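Local coordinates for MxaA (Stigmatella aurantiaca, PDB 4W4T), which supplies the terminal reductase domain of the myxalamid PKS-NRPS pathway, an NADPH-binding domain that probably releases the finished chain reductively as a primary alcohol, at residues A[55-61]-A[80-86]; A[95-99]-A[114-119]; A[187-193]-A[222-226]; A[201-205]-A[306-310]; A[335-339]-A[370-374]. One frame throughout, in Å; residues are numbered along the deposited sequence.

Contact 1 (A[55-61]-A[80-86])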
# COMPACT_ATOMS: atom_id res chain seq x y z
N LEU A 55 24.91 0.97 -37.82
CA LEU A 55 24.28 1.85 -36.83
C LEU A 55 25.32 2.68 -36.11
O LEU A 55 26.22 2.13 -35.47
CB LEU A 55 23.48 1.06 -35.80
CG LEU A 55 22.20 0.29 -36.17
CD1 LEU A 55 21.67 -0.42 -34.94
CD2 LEU A 55 21.14 1.20 -36.76
N ARG A 56 25.18 4.00 -36.18
CA ARG A 56 26.14 4.90 -35.56
C ARG A 56 25.72 5.24 -34.12
O ARG A 56 26.56 5.42 -33.24
CB ARG A 56 26.27 6.18 -36.40
CG ARG A 56 26.71 5.95 -37.85
CD ARG A 56 26.35 7.14 -38.74
NE ARG A 56 24.91 7.25 -38.84
CZ ARG A 56 24.26 8.11 -39.62
NH1 ARG A 56 24.91 8.96 -40.40
NH2 ARG A 56 22.94 8.10 -39.62
N THR A 57 24.41 5.33 -33.89
CA THR A 57 23.88 5.80 -32.62
C THR A 57 22.61 5.07 -32.22
O THR A 57 21.81 4.67 -33.08
CB THR A 57 23.52 7.28 -32.66
OG1 THR A 57 22.55 7.46 -33.69
CG2 THR A 57 24.74 8.15 -32.96
N ILE A 58 22.41 4.93 -30.92
CA ILE A 58 21.25 4.23 -30.38
C ILE A 58 20.69 4.99 -29.19
O ILE A 58 21.43 5.44 -28.32
CB ILE A 58 21.64 2.79 -29.95
CG1 ILE A 58 21.94 1.94 -31.18
CG2 ILE A 58 20.54 2.20 -29.08
CD1 ILE A 58 22.48 0.53 -30.89
N LEU A 59 19.37 5.15 -29.15
CA LEU A 59 18.74 5.70 -27.96
C LEU A 59 18.18 4.58 -27.08
O LEU A 59 17.37 3.77 -27.54
CB LEU A 59 17.62 6.67 -28.33
CG LEU A 59 16.85 7.21 -27.11
CD1 LEU A 59 17.71 8.12 -26.25
CD2 LEU A 59 15.56 7.92 -27.54
N LEU A 60 18.62 4.55 -25.83
CA LEU A 60 18.10 3.58 -24.86
C LEU A 60 17.27 4.29 -23.80
O LEU A 60 17.73 5.23 -23.17
CB LEU A 60 19.24 2.80 -24.19
CG LEU A 60 18.84 1.79 -23.11
CD1 LEU A 60 17.92 0.70 -23.67
CD2 LEU A 60 20.11 1.17 -22.49
N THR A 61 16.04 3.84 -23.60
CA THR A 61 15.30 4.29 -22.45
C THR A 61 15.36 3.20 -21.38
O THR A 61 15.35 1.99 -21.69
CB THR A 61 13.81 4.64 -22.79
OG1 THR A 61 13.13 3.49 -23.29
CG2 THR A 61 13.74 5.73 -23.84
N ASP A 80 29.15 -1.08 -31.90
CA ASP A 80 30.09 0.01 -31.69
C ASP A 80 29.37 1.35 -31.85
O ASP A 80 29.97 2.35 -32.25
CB ASP A 80 31.29 -0.09 -32.63
CG ASP A 80 30.90 0.05 -34.09
OD1 ASP A 80 29.71 -0.15 -34.42
OD2 ASP A 80 31.79 0.35 -34.92
N ALA A 81 28.08 1.37 -31.55
CA ALA A 81 27.30 2.60 -31.61
C ALA A 81 27.44 3.39 -30.31
O ALA A 81 27.68 2.81 -29.26
CB ALA A 81 25.84 2.30 -31.90
N ARG A 82 27.33 4.71 -30.38
CA ARG A 82 27.24 5.49 -29.16
C ARG A 82 25.83 5.29 -28.60
O ARG A 82 24.87 5.31 -29.35
CB ARG A 82 27.53 6.97 -29.44
CG ARG A 82 28.99 7.20 -29.86
CD ARG A 82 29.37 8.67 -29.94
NE ARG A 82 28.57 9.37 -30.94
CZ ARG A 82 27.69 10.31 -30.65
NH1 ARG A 82 27.51 10.68 -29.38
NH2 ARG A 82 27.00 10.90 -31.62
N ILE A 83 25.73 5.05 -27.30
CA ILE A 83 24.45 4.74 -26.69
C ILE A 83 23.92 5.94 -25.92
O ILE A 83 24.35 6.20 -24.79
CB ILE A 83 24.52 3.52 -25.73
CG1 ILE A 83 25.33 2.35 -26.33
CG2 ILE A 83 23.10 3.08 -25.32
CD1 ILE A 83 24.75 1.77 -27.61
N TYR A 84 22.99 6.65 -26.53
CA TYR A 84 22.30 7.74 -25.85
C TYR A 84 21.32 7.17 -24.84
O TYR A 84 20.50 6.33 -25.19
CB TYR A 84 21.56 8.62 -26.86
CG TYR A 84 22.47 9.44 -27.75
CD1 TYR A 84 23.19 8.85 -28.78
CD2 TYR A 84 22.59 10.81 -27.56
CE1 TYR A 84 24.03 9.61 -29.59
CE2 TYR A 84 23.42 11.57 -28.37
CZ TYR A 84 24.14 10.97 -29.38
OH TYR A 84 24.95 11.76 -30.17
N CYS A 85 21.41 7.62 -23.60
CA CYS A 85 20.56 7.12 -22.52
C CYS A 85 19.69 8.19 -21.89
O CYS A 85 20.18 9.08 -21.22
CB CYS A 85 21.42 6.46 -21.44
SG CYS A 85 22.31 5.03 -22.03
N LEU A 86 18.38 8.07 -22.07
CA LEU A 86 17.45 9.02 -21.48
C LEU A 86 17.46 8.87 -19.96
O LEU A 86 17.30 7.77 -19.45
CB LEU A 86 16.04 8.79 -22.05
CG LEU A 86 15.00 9.86 -21.72
CD1 LEU A 86 15.26 11.12 -22.54
CD2 LEU A 86 13.61 9.31 -21.99
O HOH W 1 18.05 5.43 -20.36
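Ile58 and Leu60 alternate with Arg82, Tyr84 and Leu86 in the backbone hydrogen bonding of two parallel strands, a clear case of how a Rossmann-type sheet is built. Ile58 N donates to Arg82 O at 2.9 Å, and Leu60 N reaches Tyr84 O at 2.7 Å, almost straight at 175°. Tyr84 N donates to Ile58 O at 2.7 Å with a bent N-H (135°); Arg56 O and Leu60 O accept from Arg82 N and Leu86 N.

Apolar contacts differ on the two faces. Ile58 CB meets Ile83 CD1 at 4.0 Å on one, where helix 66-78 covers Leu60 and Ile83. On the other, Tyr84 CG stands anti to the carbonyl carbon (chi1 -70°), bringing the ring edge to Thr57, with CE1 3.7 Å from Thr57 CG2.

Among the side chains of strand 82-86, Arg82 NH2 donates to Tyr84 OH at 2.7 Å, with NH1 adding a weak bond. With a leucine in place of Tyr84, the Arg82 guanidinium would probably lose this acceptor and be freer to swing off Thr57. Backbone bonds thus fix the strand pairing, while side chains distinguish a face of Ile58, Leu60, Ile83 and Cys85, on the side of helix 66-78, from one where the Arg82-Tyr84 pair lies beside Thr57.

Contact 2 (A[95-99]-A[114-119])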
# COMPACT_ATOMS: atom_id res chain seq x y z
N GLY A 95 23.46 12.80 -14.81
CA GLY A 95 22.83 11.69 -15.51
C GLY A 95 23.79 10.52 -15.63
O GLY A 95 23.45 9.37 -15.30
N MSE A 96 25.01 10.79 -16.06
CA MSE A 96 26.04 9.77 -16.15
C MSE A 96 26.30 9.12 -14.84
O MSE A 96 26.47 7.92 -14.79
CB MSE A 96 27.35 10.35 -16.64
CG MSE A 96 28.38 9.27 -16.89
SE MSE A 96 28.02 8.18 -18.44
CE MSE A 96 29.71 7.76 -19.33
N ASN A 97 26.31 9.88 -13.78
CA ASN A 97 26.50 9.29 -12.45
C ASN A 97 25.41 8.29 -12.11
O ASN A 97 25.68 7.23 -11.55
CB ASN A 97 26.54 10.36 -11.36
CG ASN A 97 27.72 11.29 -11.51
OD1 ASN A 97 28.68 10.99 -12.23
ND2 ASN A 97 27.67 12.43 -10.83
N ARG A 98 24.17 8.63 -12.43
CA ARG A 98 23.05 7.73 -12.18
C ARG A 98 23.21 6.45 -12.99
O ARG A 98 23.09 5.35 -12.46
CB ARG A 98 21.72 8.41 -12.52
CG ARG A 98 21.36 9.59 -11.63
CD ARG A 98 19.88 9.96 -11.77
NE ARG A 98 19.00 8.89 -11.28
CZ ARG A 98 17.83 8.57 -11.82
NH1 ARG A 98 17.38 9.23 -12.88
NH2 ARG A 98 17.11 7.59 -11.30
N ILE A 99 23.50 6.59 -14.28
CA ILE A 99 23.68 5.42 -15.12
C ILE A 99 24.84 4.56 -14.61
O ILE A 99 24.70 3.34 -14.45
CB ILE A 99 23.92 5.84 -16.56
CG1 ILE A 99 22.66 6.54 -17.08
CG2 ILE A 99 24.25 4.65 -17.42
CD1 ILE A 99 22.90 7.37 -18.33
N ALA A 114 32.35 4.22 -20.38
CA ALA A 114 32.06 5.65 -20.28
C ALA A 114 32.06 6.40 -21.61
O ALA A 114 31.14 7.17 -21.86
CB ALA A 114 33.04 6.31 -19.31
N PRO A 115 33.06 6.18 -22.48
CA PRO A 115 33.00 6.93 -23.74
C PRO A 115 31.76 6.61 -24.58
O PRO A 115 31.34 7.44 -25.38
CB PRO A 115 34.27 6.48 -24.48
CG PRO A 115 35.16 5.95 -23.42
CD PRO A 115 34.28 5.36 -22.39
N ARG A 116 31.19 5.42 -24.39
CA ARG A 116 30.11 4.94 -25.25
C ARG A 116 28.73 5.50 -24.87
O ARG A 116 27.81 5.49 -25.69
CB ARG A 116 30.06 3.40 -25.20
CG ARG A 116 31.34 2.69 -25.66
CD ARG A 116 31.49 2.69 -27.17
NE ARG A 116 30.31 2.12 -27.83
CZ ARG A 116 30.07 0.82 -27.95
NH1 ARG A 116 30.92 -0.07 -27.47
NH2 ARG A 116 28.97 0.41 -28.57
N ILE A 117 28.60 5.98 -23.63
CA ILE A 117 27.31 6.39 -23.07
C ILE A 117 27.12 7.91 -23.16
O ILE A 117 28.00 8.66 -22.76
CB ILE A 117 27.18 5.97 -21.60
CG1 ILE A 117 27.35 4.46 -21.44
CG2 ILE A 117 25.84 6.41 -21.05
CD1 ILE A 117 27.42 4.02 -19.99
N VAL A 118 25.99 8.33 -23.69
CA VAL A 118 25.64 9.74 -23.78
C VAL A 118 24.33 10.02 -23.10
O VAL A 118 23.28 9.73 -23.70
CB VAL A 118 25.53 10.18 -25.26
CG1 VAL A 118 25.21 11.68 -25.33
CG2 VAL A 118 26.75 9.83 -26.03
N PRO A 119 24.37 10.52 -21.87
CA PRO A 119 23.08 10.77 -21.27
C PRO A 119 22.31 11.88 -22.00
O PRO A 119 22.90 12.81 -22.57
CB PRO A 119 23.41 11.22 -19.87
CG PRO A 119 24.73 10.76 -19.58
CD PRO A 119 25.46 10.65 -20.92
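In the beta-alpha-beta unit made by strand 82-87, helix 92-105 and strand 117-121, Met96 and Ile99 of the helix rest on Ile117 and Pro119 of the returning strand. The short segments run at 125° to each other, their axes 8.5 Å apart at the closest point, and apolar side chains fill the interval.

Met96, present as selenomethionine, reaches furthest. With CG anti to the backbone N (chi1 -173°) and bends at the next two torsions, its chain runs over the strand: CB lies 4.0 Å from Pro119 CG, SE lies 3.8 Å from Ile117 CG2, and the terminal methyl CE arrives at Ala114, where it packs 3.6 Å from Ala114 CB.

Ile99, one helical turn on, faces the strand directly. Its CD1 is 4.1 Å from both Ile117 CG2 and Pro119 CG, and the two isoleucines overlap alongside, pointing opposite ways. Where the backbones come nearest, Pro119 CG approaches Met96 N at 3.5 Å; Gly95 allows this closeness, as a side chain there would crowd the proline ring.

The buried ends of Ile99 and Ile117 also meet Leu72 of helix 66-78, so two successive helices share one apolar layer. Arg98 belongs to the NADPH site, and its NH1 bonds the backbone O of Arg88, which also belongs to that site. A helix packed on its sheet by apolar side chains in a beta-alpha-beta unit is characteristic of the Rossmann fold.

Contact 3 (A[187-193]-A[222-226])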
# COMPACT_ATOMS: atom_id res chain seq x y z
N TYR A 187 11.00 -2.58 -29.13
CA TYR A 187 10.12 -2.21 -28.02
C TYR A 187 10.04 -3.32 -26.98
O TYR A 187 9.65 -4.44 -27.29
CB TYR A 187 8.72 -1.86 -28.55
CG TYR A 187 7.75 -1.62 -27.43
CD1 TYR A 187 8.01 -0.64 -26.48
CD2 TYR A 187 6.62 -2.39 -27.28
CE1 TYR A 187 7.14 -0.42 -25.42
CE2 TYR A 187 5.73 -2.18 -26.23
CZ TYR A 187 6.01 -1.19 -25.30
OH TYR A 187 5.15 -0.98 -24.24
N VAL A 188 10.40 -3.00 -25.74
CA VAL A 188 10.27 -3.95 -24.65
C VAL A 188 8.89 -3.84 -24.02
O VAL A 188 8.58 -2.90 -23.27
CB VAL A 188 11.37 -3.77 -23.60
CG1 VAL A 188 11.27 -4.89 -22.55
CG2 VAL A 188 12.75 -3.81 -24.30
N SER A 189 8.04 -4.82 -24.33
CA SER A 189 6.68 -4.88 -23.80
C SER A 189 6.64 -5.75 -22.54
O SER A 189 7.41 -5.52 -21.61
CB SER A 189 5.72 -5.43 -24.85
OG SER A 189 4.39 -5.47 -24.35
N THR A 190 5.76 -6.74 -22.52
CA THR A 190 5.68 -7.64 -21.37
C THR A 190 4.67 -8.73 -21.65
O THR A 190 3.71 -8.51 -22.37
CB THR A 190 5.28 -6.89 -20.07
OG1 THR A 190 5.06 -7.82 -19.02
CG2 THR A 190 4.00 -6.09 -20.29
N VAL A 191 4.87 -9.92 -21.08
CA VAL A 191 3.86 -10.96 -21.23
C VAL A 191 2.57 -10.55 -20.51
O VAL A 191 1.51 -11.13 -20.76
CB VAL A 191 4.33 -12.33 -20.69
CG1 VAL A 191 5.53 -12.82 -21.49
CG2 VAL A 191 4.63 -12.25 -19.19
N SER A 192 2.66 -9.55 -19.65
CA SER A 192 1.45 -9.09 -18.94
C SER A 192 0.45 -8.35 -19.82
O SER A 192 -0.62 -7.94 -19.34
CB SER A 192 1.84 -8.22 -17.75
OG SER A 192 2.51 -9.01 -16.79
N VAL A 193 0.75 -8.16 -21.11
CA VAL A 193 -0.28 -7.67 -22.02
C VAL A 193 -1.29 -8.78 -22.37
O VAL A 193 -2.30 -8.51 -23.03
CB VAL A 193 0.32 -7.10 -23.34
CG1 VAL A 193 1.35 -6.04 -23.02
CG2 VAL A 193 0.90 -8.21 -24.22
N LYS A 222 0.41 -1.29 -20.44
CA LYS A 222 1.33 -1.92 -21.38
C LYS A 222 0.57 -2.47 -22.60
O LYS A 222 1.09 -2.49 -23.71
CB LYS A 222 2.14 -3.03 -20.69
CG LYS A 222 3.13 -2.51 -19.63
CD LYS A 222 4.25 -1.63 -20.22
CE LYS A 222 5.31 -2.46 -20.96
NZ LYS A 222 6.53 -1.65 -21.30
N TRP A 223 -0.67 -2.90 -22.38
CA TRP A 223 -1.51 -3.32 -23.49
C TRP A 223 -1.71 -2.13 -24.46
O TRP A 223 -1.54 -2.26 -25.67
CB TRP A 223 -2.86 -3.82 -22.97
CG TRP A 223 -3.82 -4.26 -24.02
CD1 TRP A 223 -4.01 -5.54 -24.48
CD2 TRP A 223 -4.77 -3.45 -24.72
NE1 TRP A 223 -5.01 -5.56 -25.43
CE2 TRP A 223 -5.50 -4.29 -25.59
CE3 TRP A 223 -5.08 -2.08 -24.69
CZ2 TRP A 223 -6.50 -3.81 -26.43
CZ3 TRP A 223 -6.09 -1.61 -25.51
CH2 TRP A 223 -6.79 -2.47 -26.38
N VAL A 224 -2.08 -0.99 -23.91
CA VAL A 224 -2.28 0.20 -24.73
C VAL A 224 -0.98 0.57 -25.47
O VAL A 224 -0.99 0.86 -26.68
CB VAL A 224 -2.78 1.37 -23.87
CG1 VAL A 224 -2.89 2.64 -24.69
CG2 VAL A 224 -4.13 1.02 -23.26
N ALA A 225 0.14 0.59 -24.74
CA ALA A 225 1.43 0.91 -25.36
C ALA A 225 1.73 -0.02 -26.54
O ALA A 225 2.14 0.44 -27.62
CB ALA A 225 2.55 0.84 -24.33
N GLU A 226 1.50 -1.32 -26.36
CA GLU A 226 1.82 -2.24 -27.44
C GLU A 226 0.89 -2.04 -28.63
O GLU A 226 1.32 -2.18 -29.77
CB GLU A 226 1.77 -3.70 -26.97
CG GLU A 226 2.74 -4.61 -27.74
CD GLU A 226 2.49 -6.07 -27.46
OE1 GLU A 226 3.10 -6.60 -26.53
OE2 GLU A 226 1.66 -6.67 -28.18
O HOH W 2 3.62 -2.96 -23.82
O HOH W 3 5.72 0.93 -22.06
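Buried polar packing joins Tyr187, Val188 and Ser189, at and just beyond the end of strand 185-188, to Lys222 and Glu226 of helix 217-234. Lys222 and Tyr218, both NADPH-binding, have the spacing of the YxxxK motif of short-chain dehydrogenases.

The Lys222 chain folds at two torsions (chi2 -64°, chi3 -75°) and passes Thr190, whose CG2 lies 3.6 Å from Lys222 CB. This route carries NZ back to the strand, where it donates to Val188 O at 3.1 Å, in the carbonyl plane. A water accepts from NZ and also bonds Tyr187 OH, at the edge of the ring. The strand thereby positions the amine of a cofactor-binding residue through a main-chain oxygen.

Glu226 is extended beyond CG, and its OE1 is met by Ser189 OG on the anti side at 2.8 Å. OE2 forms salt bridges with Arg243 and Arg230, which would probably favour the ionised carboxylate. Val193 CG2 packs beside OE1, and Val193 CG1 lies against Lys222 O at 3.6 Å. Between helix and strand, Tyr187 OH stands 3.2 Å from Ala225 CB. A second water bonds that hydroxyl and donates both to Ser189 OG at 2.7 Å and to Lys222 O at 2.6 Å.

Contact 4 (A[201-205]-A[306-310])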
# COMPACT_ATOMS: atom_id res chain seq x y z
N PRO A 201 -0.12 -22.72 -23.87
CA PRO A 201 0.90 -21.68 -24.04
C PRO A 201 0.48 -20.70 -25.13
O PRO A 201 0.14 -21.11 -26.25
CB PRO A 201 2.15 -22.47 -24.43
CG PRO A 201 1.91 -23.84 -23.82
CD PRO A 201 0.45 -24.08 -23.97
N ILE A 202 0.45 -19.42 -24.81
CA ILE A 202 -0.03 -18.44 -25.78
C ILE A 202 1.05 -18.20 -26.82
O ILE A 202 2.22 -17.96 -26.49
CB ILE A 202 -0.45 -17.13 -25.09
CG1 ILE A 202 -1.63 -17.39 -24.16
CG2 ILE A 202 -0.80 -16.06 -26.13
CD1 ILE A 202 -2.06 -16.20 -23.34
N ARG A 203 0.66 -18.27 -28.10
CA ARG A 203 1.62 -18.15 -29.19
C ARG A 203 2.05 -16.71 -29.39
O ARG A 203 1.27 -15.78 -29.21
CB ARG A 203 1.05 -18.69 -30.50
CG ARG A 203 0.73 -20.16 -30.49
CD ARG A 203 0.15 -20.57 -31.83
NE ARG A 203 0.96 -20.07 -32.93
CZ ARG A 203 2.05 -20.68 -33.39
NH1 ARG A 203 2.45 -21.82 -32.84
NH2 ARG A 203 2.73 -20.15 -34.39
N GLU A 204 3.30 -16.54 -29.79
CA GLU A 204 3.88 -15.24 -30.06
C GLU A 204 3.15 -14.52 -31.18
O GLU A 204 3.04 -13.29 -31.17
CB GLU A 204 5.37 -15.39 -30.38
CG GLU A 204 6.17 -15.85 -29.15
CD GLU A 204 7.43 -16.62 -29.48
OE1 GLU A 204 7.33 -17.64 -30.19
OE2 GLU A 204 8.51 -16.20 -29.00
N ASP A 205 2.62 -15.27 -32.15
CA ASP A 205 1.93 -14.64 -33.28
C ASP A 205 0.42 -14.50 -33.10
O ASP A 205 -0.30 -14.15 -34.03
CB ASP A 205 2.22 -15.40 -34.58
CG ASP A 205 1.76 -16.84 -34.54
OD1 ASP A 205 0.95 -17.22 -33.67
OD2 ASP A 205 2.21 -17.62 -35.41
N GLN A 306 7.93 -8.63 -36.01
CA GLN A 306 7.66 -9.86 -35.26
C GLN A 306 7.56 -9.64 -33.76
O GLN A 306 7.96 -8.60 -33.25
CB GLN A 306 8.74 -10.91 -35.53
CG GLN A 306 9.00 -11.19 -37.01
CD GLN A 306 7.73 -11.40 -37.79
OE1 GLN A 306 6.95 -12.31 -37.49
NE2 GLN A 306 7.50 -10.55 -38.78
N THR A 307 7.03 -10.64 -33.06
CA THR A 307 6.85 -10.60 -31.61
C THR A 307 7.53 -11.81 -30.99
O THR A 307 7.41 -12.92 -31.53
CB THR A 307 5.34 -10.56 -31.24
OG1 THR A 307 4.77 -9.33 -31.70
CG2 THR A 307 5.11 -10.70 -29.71
N TYR A 308 8.26 -11.62 -29.90
CA TYR A 308 8.95 -12.73 -29.24
C TYR A 308 8.66 -12.78 -27.75
O TYR A 308 8.60 -11.76 -27.07
CB TYR A 308 10.46 -12.63 -29.47
CG TYR A 308 10.80 -12.66 -30.95
CD1 TYR A 308 10.94 -13.86 -31.62
CD2 TYR A 308 10.92 -11.47 -31.67
CE1 TYR A 308 11.23 -13.89 -32.98
CE2 TYR A 308 11.20 -11.49 -33.03
CZ TYR A 308 11.36 -12.70 -33.68
OH TYR A 308 11.63 -12.72 -35.03
N HIS A 309 8.45 -14.00 -27.26
CA HIS A 309 8.23 -14.22 -25.85
C HIS A 309 9.53 -14.60 -25.19
O HIS A 309 10.05 -15.70 -25.40
CB HIS A 309 7.18 -15.30 -25.64
CG HIS A 309 5.79 -14.85 -25.97
ND1 HIS A 309 4.74 -15.73 -26.15
CD2 HIS A 309 5.28 -13.61 -26.15
CE1 HIS A 309 3.64 -15.05 -26.42
NE2 HIS A 309 3.94 -13.76 -26.42
N LEU A 310 10.08 -13.68 -24.41
CA LEU A 310 11.36 -13.94 -23.76
C LEU A 310 11.08 -14.52 -22.38
O LEU A 310 11.19 -13.84 -21.36
CB LEU A 310 12.20 -12.66 -23.68
CG LEU A 310 12.39 -12.00 -25.04
CD1 LEU A 310 13.36 -10.82 -24.95
CD2 LEU A 310 12.86 -13.02 -26.08
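Over one face of the His309 imidazole sits Glu204 CG, 3.5 Å from the ring centroid, in a CH-pi contact displaced toward the ND1 side. Glu204 CG is anti to the carbonyl carbon (chi1 -68°), which lays it over the imidazole. At the ring edge, near its plane, Ile202 O approaches His309 CE1 at 3.2 Å. The Glu204 carboxylate does not stack on the imidazole; its plane is turned 37° from the ring. The side chain instead delivers OE2 to the backbone of the same histidine: His309 N donates at 2.8 Å, practically straight (178°), to Glu204 OE2, which receives it on its anti lone pair.

His309 belongs to strand 307-310, which lies beside strand 239-248 in the parallel sheet of the Rossmann-type domain, and Glu204 to the long loop between strand 185-188 and helix 217-234. The loop is thus fastened to the sheet by a side chain bound to a strand amide. A third element joins in, for OE2 also bonds Thr384 and OE1 takes the backbone N of Asp383, both at the start of helix 382-388.

His309 ND1 bonds Asp380 O and NE2 bonds Arg243, which together fix the rotation of the ring and would suit a neutral imidazole protonated at ND1. Along the same strand, Thr307 CG2 packs against Glu204 O at 3.6 Å, while Thr307 O lies 3.4 Å from Glu204 CB.

Contact 5 (A[335-339]-A[370-374])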
# COMPACT_ATOMS: atom_id res chain seq x y z
N LEU A 335 1.73 -24.87 2.64
CA LEU A 335 0.31 -24.70 2.90
C LEU A 335 -0.45 -24.35 1.63
O LEU A 335 0.08 -23.68 0.74
CB LEU A 335 0.08 -23.59 3.92
CG LEU A 335 0.52 -23.73 5.36
CD1 LEU A 335 0.28 -22.39 6.03
CD2 LEU A 335 -0.27 -24.84 6.05
N PRO A 336 -1.72 -24.79 1.55
CA PRO A 336 -2.61 -24.30 0.49
C PRO A 336 -2.54 -22.78 0.41
O PRO A 336 -2.35 -22.13 1.45
CB PRO A 336 -3.99 -24.77 0.96
CG PRO A 336 -3.72 -25.97 1.79
CD PRO A 336 -2.39 -25.73 2.46
N TYR A 337 -2.66 -22.22 -0.80
CA TYR A 337 -2.43 -20.79 -1.00
C TYR A 337 -3.30 -19.90 -0.11
O TYR A 337 -2.84 -18.87 0.40
CB TYR A 337 -2.67 -20.39 -2.46
CG TYR A 337 -2.41 -18.92 -2.68
CD1 TYR A 337 -1.11 -18.43 -2.75
CD2 TYR A 337 -3.45 -18.01 -2.77
CE1 TYR A 337 -0.86 -17.09 -2.93
CE2 TYR A 337 -3.21 -16.66 -2.94
CZ TYR A 337 -1.91 -16.21 -3.02
OH TYR A 337 -1.66 -14.87 -3.19
N ASP A 338 -4.56 -20.29 0.07
CA ASP A 338 -5.45 -19.48 0.90
C ASP A 338 -5.02 -19.46 2.35
O ASP A 338 -5.07 -18.41 3.01
CB ASP A 338 -6.89 -19.98 0.76
CG ASP A 338 -7.38 -19.92 -0.68
OD1 ASP A 338 -7.34 -18.81 -1.27
OD2 ASP A 338 -7.78 -20.97 -1.22
N GLN A 339 -4.54 -20.60 2.85
CA GLN A 339 -4.04 -20.67 4.21
C GLN A 339 -2.73 -19.91 4.34
O GLN A 339 -2.51 -19.24 5.33
CB GLN A 339 -3.85 -22.12 4.64
CG GLN A 339 -5.16 -22.87 4.83
CD GLN A 339 -4.95 -24.33 5.15
OE1 GLN A 339 -4.07 -24.68 5.94
NE2 GLN A 339 -5.75 -25.20 4.52
N SER A 370 -9.13 -18.74 -6.46
CA SER A 370 -9.18 -20.19 -6.26
C SER A 370 -8.12 -20.81 -5.34
O SER A 370 -7.15 -20.16 -4.94
CB SER A 370 -9.08 -20.89 -7.61
OG SER A 370 -7.78 -20.74 -8.15
N VAL A 371 -8.31 -22.10 -5.06
CA VAL A 371 -7.45 -22.83 -4.13
C VAL A 371 -6.00 -22.94 -4.60
O VAL A 371 -5.08 -23.00 -3.79
CB VAL A 371 -8.00 -24.27 -3.87
CG1 VAL A 371 -9.41 -24.20 -3.30
CG2 VAL A 371 -7.97 -25.12 -5.14
N GLY A 372 -5.80 -22.97 -5.91
CA GLY A 372 -4.48 -23.14 -6.47
C GLY A 372 -3.67 -21.86 -6.54
O GLY A 372 -2.55 -21.87 -7.04
N GLY A 373 -4.22 -20.76 -6.05
CA GLY A 373 -3.49 -19.52 -6.00
C GLY A 373 -3.70 -18.68 -7.25
O GLY A 373 -4.57 -18.97 -8.06
N PRO A 374 -2.89 -17.62 -7.40
CA PRO A 374 -3.02 -16.63 -8.47
C PRO A 374 -2.95 -17.24 -9.88
O PRO A 374 -2.15 -18.14 -10.11
CB PRO A 374 -1.82 -15.71 -8.23
CG PRO A 374 -1.55 -15.83 -6.78
CD PRO A 374 -1.81 -17.27 -6.46
O HOH W 4 -5.93 -22.51 -1.29
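Tyr337, in the first turn of helix 337-348, lies against Gly373, the last residue of a type I beta turn that starts at Ser370, and Pro374 just after it. Pro336 takes the N-cap position of the helix, and the adjoining strand 333-336 pairs with strand 274-277 in a small parallel sheet.

The tyrosine CB lies near Gly373 CA and 3.8 Å from Val371 O. With CG anti to the backbone N (chi1 -179°), the ring is led along the next residues: CG meets Gly373 CA at 3.5 Å, and CD2 keeps beside the same carbon. Further out the proline takes over. Pro374 CD stands above the centre of the ring, 3.6 Å from its centroid and 13° off the normal, a CH-pi contact. CD1, CE1, CE2 and CZ all lie under that carbon, CZ at 3.6 Å from Pro374 CD. At the tip, OH ends beside Pro374 CG at 3.7 Å.

Gly373 suits this place twice: its positive phi disfavours other residues, and a side chain would press on Tyr337 CG. Exchanging Tyr337 for an alanine would probably open a gap beneath Pro374 and leave Pro374 CD and Gly373 CA without the ring they pack on.

Asp338, the next residue, meets the other end of the turn. Its OD2 lies 3.5 Å from Val371 CA, and a single water links the two backbones, accepting from Asp338 N at 2.9 Å and donating to Val371 O at 2.7 Å.

Four of the five contacts gather on one parallel sheet, the Rossmann-type core of the reductase domain. Contacts 1 and 2, with centres about 11 Å apart, follow in series and touch: strand 82-87 pairs with both 57-61 and 117-121, and Arg116 bonds Ile83 and Ala81. Contacts 3 and 4, about 12 Å apart between centres, interleave along the chain, the loop of 201-205 lying between the two segments of contact 3. Contact 3 is about 22 Å from contact 1, centre to centre. Contact 5 stands away, about 46 Å between centres from contacts 1 and 2, in the later part of the chain. NADPH-binding residues occur in or beside contacts 1 to 3, while contacts 4 and 5 lie away from them.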